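Local coordinates for protein propionate kinase (PDB 3KHY) that probably catalyses the reversible, magnesium-dependent transfer of phosphate between ATP and acetate or propionate, as a homodimeric member of the acetokinase family, at residues S26-L31 and F44-K49; H174-K179 and L374-E379. All blocks are in the same frame, centred on the assembly; numbering follows the deposited sequence.

Interaction 1 of 2, residues S26-L31 and F44-K49; sequences SLVTGL and FKAEHK
Thr29 and Lys45 form an antiparallel hydrogen-bonded pair in the beta hairpin of strands 25-33 and 41-45, within the N-terminal mixed sheet of this acetokinase-family protein. Two backbone bonds define the pair. Thr29 N donates to Lys45 O at 3.0 Å, with an N-H...O angle of 166°. In return Lys45 N reaches Thr29 O at 2.8 Å, with an angle of 160°. The next pair, Gly30 with Phe44, is non-hydrogen-bonded, its CA atoms 4.5 Å apart.

Lys45 O is gripped from more than one side. Besides Thr29 N it accepts a hydrogen bond from a water at 2.9 Å, and the same water hydrogen-bonds to Thr29 OG1 at 3.0 Å. With chi1 at 65°, OG1 sits between the backbone N and the carbonyl carbon of Thr29, where it can share this water. Val28 adds a CA-H...O contact to the same oxygen, CA to O 3.4 Å, and its CG1 also lies over that carbonyl.

Side-chain packing is slighter. Thr29 OG1 lies 3.8 Å from Lys45 CB on their shared face of the sheet, while the extended lysine carries its amine away. Past Lys45 the second strand turns off, and Val28 CG2 meets Ala46 CB only loosely. The Thr29 side chain lies about 7 Å from that of Lys15, a predicted ATP-binding residue.

On its other edge, strand 25-33 bonds through Val28 and Gly30 to Leu18 and Phe16 of strand 14-20. Helix 59-72 covers the face bearing Phe44, whose ring stacks on Phe69 and touches Met65; Phe69 also meets Val28.

Interaction 2 of 2, residues H174-K179 and L374-E379; sequences HGTSHK and LMIAQE
Thr176 and Met375 bring together two helices, 175-188 and 372-382, of this acetokinase-family enzyme of the actin-like ATPase superfamily. The short segments cross almost perpendicularly, at 85°, with their axes 10.0 Å apart.

Apolar packing carries most of the contact. With chi1 -63° placing OG1 beside the backbone N, the methyl CG2 of Thr176 extends away from that N onto the stem of Met375, a selenomethionine, lying 3.5 Å from CG; it also meets Ile376 CG1 at 4.2 Å. Beyond CG the selenomethionine bends at chi2, 67°, and its end crosses the aliphatic chain of Lys179 at about a right angle. The terminal methyl and Lys179 NZ are modelled too close together, so both placements are doubtful.

Thr176 and Ile376 both rest on Val140. Thr176 also lies close to Asp142, the predicted proton donor/acceptor, and Ile376 to Arg85, a predicted substrate-binding residue. His174, predicted to stabilise the transition state, takes the N-cap position of helix 175-188.

The polar part is a salt bridge between side chains arriving from opposite directions. Glu379 OE1 hydrogen-bonds to Ser96 OG, leaving the other carboxylate oxygen, OE2, to face Lys179 NZ at 2.9 Å, a distance made less certain by the crowding around NZ.

The two contacts lie in series along the chain, their centres about 20 Å apart and their nearest atoms about 7 Å apart, without touching. Interaction 1 is partly buried, about 21 Å from the chain centre, and joins neighbouring strands of one hairpin; interaction 2 is buried, about 9 Å from that centre, and brings together helices nearly two hundred residues apart in sequence. Their buried areas are similar, 243 and 231 Å², yet the chemistry differs. Backbone hydrogen bonds and a shared water dominate the hairpin, whereas the helix pair relies mainly on side chains. The N-terminal sheet links the two: interaction 1 lies within it, and 374-379 packs against its strands 3-9 and 137-141.

Interaction 1 of 2, residues S26-L31 and F44-K49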
# COMPACT_ATOMS: atom_id res chain seq x y z
N SER A 26 3.17 36.16 11.01
CA SER A 26 1.93 36.23 10.29
C SER A 26 1.14 37.42 10.82
O SER A 26 0.76 37.45 11.99
CB SER A 26 1.15 34.93 10.48
OG SER A 26 -0.11 35.00 9.86
N LEU A 27 0.92 38.41 9.96
CA LEU A 27 0.26 39.65 10.38
C LEU A 27 -1.26 39.54 10.31
O LEU A 27 -1.98 40.02 11.19
CB LEU A 27 0.72 40.83 9.52
CG LEU A 27 2.22 41.15 9.52
CD1 LEU A 27 2.96 40.11 8.72
CD2 LEU A 27 2.44 42.52 8.93
N VAL A 28 -1.75 38.93 9.24
CA VAL A 28 -3.18 38.74 9.05
C VAL A 28 -3.36 37.38 8.41
O VAL A 28 -2.54 36.97 7.60
CB VAL A 28 -3.79 39.78 8.07
CG1 VAL A 28 -5.30 39.64 8.03
CG2 VAL A 28 -3.39 41.20 8.46
N THR A 29 -4.42 36.67 8.79
CA THR A 29 -4.80 35.49 8.04
C THR A 29 -6.27 35.59 7.80
O THR A 29 -6.96 36.37 8.45
CB THR A 29 -4.53 34.19 8.80
OG1 THR A 29 -5.35 34.14 9.96
CG2 THR A 29 -3.05 34.07 9.21
N GLY A 30 -6.78 34.80 6.86
CA GLY A 30 -8.18 34.89 6.53
C GLY A 30 -8.66 33.79 5.62
O GLY A 30 -7.89 32.96 5.14
N LEU A 31 -9.96 33.78 5.39
CA LEU A 31 -10.55 32.78 4.53
C LEU A 31 -11.87 33.28 3.97
O LEU A 31 -12.77 33.65 4.73
CB LEU A 31 -10.78 31.49 5.30
CG LEU A 31 -11.49 30.39 4.50
CD1 LEU A 31 -10.56 29.83 3.42
CD2 LEU A 31 -11.96 29.29 5.44
N PHE A 44 -11.52 37.74 8.40
CA PHE A 44 -10.22 38.36 8.54
C PHE A 44 -9.80 38.23 10.00
O PHE A 44 -10.56 38.61 10.90
CB PHE A 44 -10.30 39.85 8.22
CG PHE A 44 -10.62 40.16 6.78
CD1 PHE A 44 -9.61 40.32 5.85
CD2 PHE A 44 -11.93 40.36 6.37
CE1 PHE A 44 -9.90 40.63 4.54
CE2 PHE A 44 -12.23 40.68 5.06
CZ PHE A 44 -11.22 40.81 4.15
N LYS A 45 -8.60 37.73 10.22
CA LYS A 45 -8.07 37.63 11.58
C LYS A 45 -6.76 38.39 11.69
O LYS A 45 -5.72 37.92 11.22
CB LYS A 45 -7.88 36.17 11.97
CG LYS A 45 -9.17 35.37 12.03
CD LYS A 45 -8.89 33.88 12.24
CE LYS A 45 -10.16 33.11 12.56
NZ LYS A 45 -9.93 31.65 12.73
N ALA A 46 -6.81 39.56 12.31
CA ALA A 46 -5.58 40.29 12.63
C ALA A 46 -5.47 40.32 14.14
O ALA A 46 -5.28 39.28 14.76
CB ALA A 46 -5.62 41.69 12.07
N GLU A 47 -5.60 41.50 14.72
CA GLU A 47 -5.67 41.62 16.17
C GLU A 47 -6.93 40.93 16.69
O GLU A 47 -6.89 40.23 17.70
CB GLU A 47 -5.64 43.09 16.60
CG GLU A 47 -4.29 43.56 17.11
CD GLU A 47 -3.86 42.85 18.39
OE1 GLU A 47 -4.74 42.30 19.09
OE2 GLU A 47 -2.65 42.84 18.68
N HIS A 48 -8.04 41.14 15.98
CA HIS A 48 -9.28 40.45 16.31
C HIS A 48 -9.90 39.84 15.06
O HIS A 48 -9.47 40.13 13.95
CB HIS A 48 -10.27 41.40 16.97
CG HIS A 48 -9.73 42.07 18.20
ND1 HIS A 48 -9.64 41.43 19.42
CD2 HIS A 48 -9.24 43.31 18.39
CE1 HIS A 48 -9.12 42.25 20.31
NE2 HIS A 48 -8.86 43.40 19.71
N LYS A 49 -10.90 38.99 15.26
CA LYS A 49 -11.61 38.36 14.15
C LYS A 49 -12.72 39.28 13.64
O LYS A 49 -13.48 39.83 14.42
CB LYS A 49 -12.19 37.02 14.58
CG LYS A 49 -13.03 36.31 13.52
CD LYS A 49 -13.54 34.96 14.03
CE LYS A 49 -14.39 34.26 12.96
NZ LYS A 49 -14.97 32.96 13.40
O HOH W 1 -4.23 35.63 12.26

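Interaction 2 of 2, residues H174-K179 and L374-E379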
# COMPACT_ATOMS: atom_id res chain seq x y z
N HIS A 174 1.55 17.05 0.76
CA HIS A 174 2.02 17.70 1.98
C HIS A 174 3.50 18.10 1.85
O HIS A 174 4.18 18.29 2.85
CB HIS A 174 1.88 16.79 3.20
CG HIS A 174 0.47 16.67 3.71
ND1 HIS A 174 0.03 15.56 4.41
CD2 HIS A 174 -0.58 17.52 3.64
CE1 HIS A 174 -1.24 15.73 4.74
NE2 HIS A 174 -1.63 16.91 4.29
N GLY A 175 3.98 18.23 0.62
CA GLY A 175 5.40 18.47 0.39
C GLY A 175 5.93 19.72 1.08
O GLY A 175 7.04 19.73 1.59
N THR A 176 5.13 20.78 1.10
CA THR A 176 5.56 22.04 1.70
C THR A 176 5.68 21.90 3.23
O THR A 176 6.56 22.50 3.84
CB THR A 176 4.61 23.18 1.30
OG1 THR A 176 4.68 23.35 -0.13
CG2 THR A 176 5.01 24.48 1.97
N SER A 177 4.83 21.08 3.84
CA SER A 177 4.92 20.85 5.28
C SER A 177 6.11 19.94 5.61
O SER A 177 6.87 20.21 6.53
CB SER A 177 3.61 20.28 5.81
OG SER A 177 3.74 19.88 7.18
N HIS A 178 6.29 18.85 4.85
CA HIS A 178 7.44 17.98 5.06
C HIS A 178 8.77 18.71 4.88
O HIS A 178 9.71 18.49 5.63
CB HIS A 178 7.36 16.75 4.15
CG HIS A 178 6.27 15.80 4.54
ND1 HIS A 178 6.27 15.15 5.75
CD2 HIS A 178 5.14 15.42 3.91
CE1 HIS A 178 5.18 14.40 5.85
NE2 HIS A 178 4.48 14.55 4.74
N LYS A 179 8.83 19.60 3.91
CA LYS A 179 10.03 20.41 3.71
C LYS A 179 10.30 21.38 4.86
O LYS A 179 11.39 21.42 5.42
CB LYS A 179 9.93 21.18 2.40
CG LYS A 179 11.22 21.89 2.00
CD LYS A 179 11.13 22.43 0.57
CE LYS A 179 12.49 22.91 0.07
NZ LYS A 179 12.62 24.37 0.30
N LEU A 374 4.13 30.13 6.05
CA LEU A 374 5.47 30.71 6.18
C LEU A 374 6.44 30.12 5.15
O LEU A 374 7.26 30.84 4.58
CB LEU A 374 6.02 30.51 7.60
CG LEU A 374 7.43 31.02 7.89
CD1 LEU A 374 7.56 32.50 7.55
CD2 LEU A 374 7.81 30.77 9.35
N MSE A 375 6.35 28.81 4.93
CA MSE A 375 7.23 28.17 3.97
C MSE A 375 6.99 28.72 2.57
O MSE A 375 7.93 28.96 1.82
CB MSE A 375 7.00 26.65 3.98
CG MSE A 375 7.96 25.88 3.09
SE MSE A 375 9.82 25.95 3.73
CE MSE A 375 10.69 25.18 2.19
N ILE A 376 5.73 28.90 2.21
CA ILE A 376 5.39 29.46 0.92
C ILE A 376 5.95 30.89 0.82
O ILE A 376 6.47 31.28 -0.23
CB ILE A 376 3.88 29.45 0.68
CG1 ILE A 376 3.40 28.03 0.37
CG2 ILE A 376 3.50 30.38 -0.46
CD1 ILE A 376 1.88 27.91 0.35
N ALA A 377 5.85 31.66 1.90
CA ALA A 377 6.39 33.02 1.92
C ALA A 377 7.90 33.02 1.76
O ALA A 377 8.46 33.87 1.06
CB ALA A 377 5.99 33.75 3.20
N GLN A 378 8.57 32.06 2.40
CA GLN A 378 10.03 31.95 2.28
C GLN A 378 10.47 31.53 0.89
O GLN A 378 11.46 32.03 0.36
CB GLN A 378 10.58 30.99 3.33
CG GLN A 378 10.46 31.48 4.76
CD GLN A 378 10.82 30.41 5.77
OE1 GLN A 378 10.87 29.23 5.44
NE2 GLN A 378 11.05 30.82 7.01
N GLU A 379 9.75 30.57 0.30
CA GLU A 379 10.03 30.13 -1.06
C GLU A 379 9.86 31.27 -2.05
O GLU A 379 10.61 31.41 -3.02
CB GLU A 379 9.08 28.99 -1.45
CG GLU A 379 9.40 27.70 -0.76
CD GLU A 379 10.62 27.06 -1.36
OE1 GLU A 379 10.57 26.73 -2.56
OE2 GLU A 379 11.63 26.91 -0.64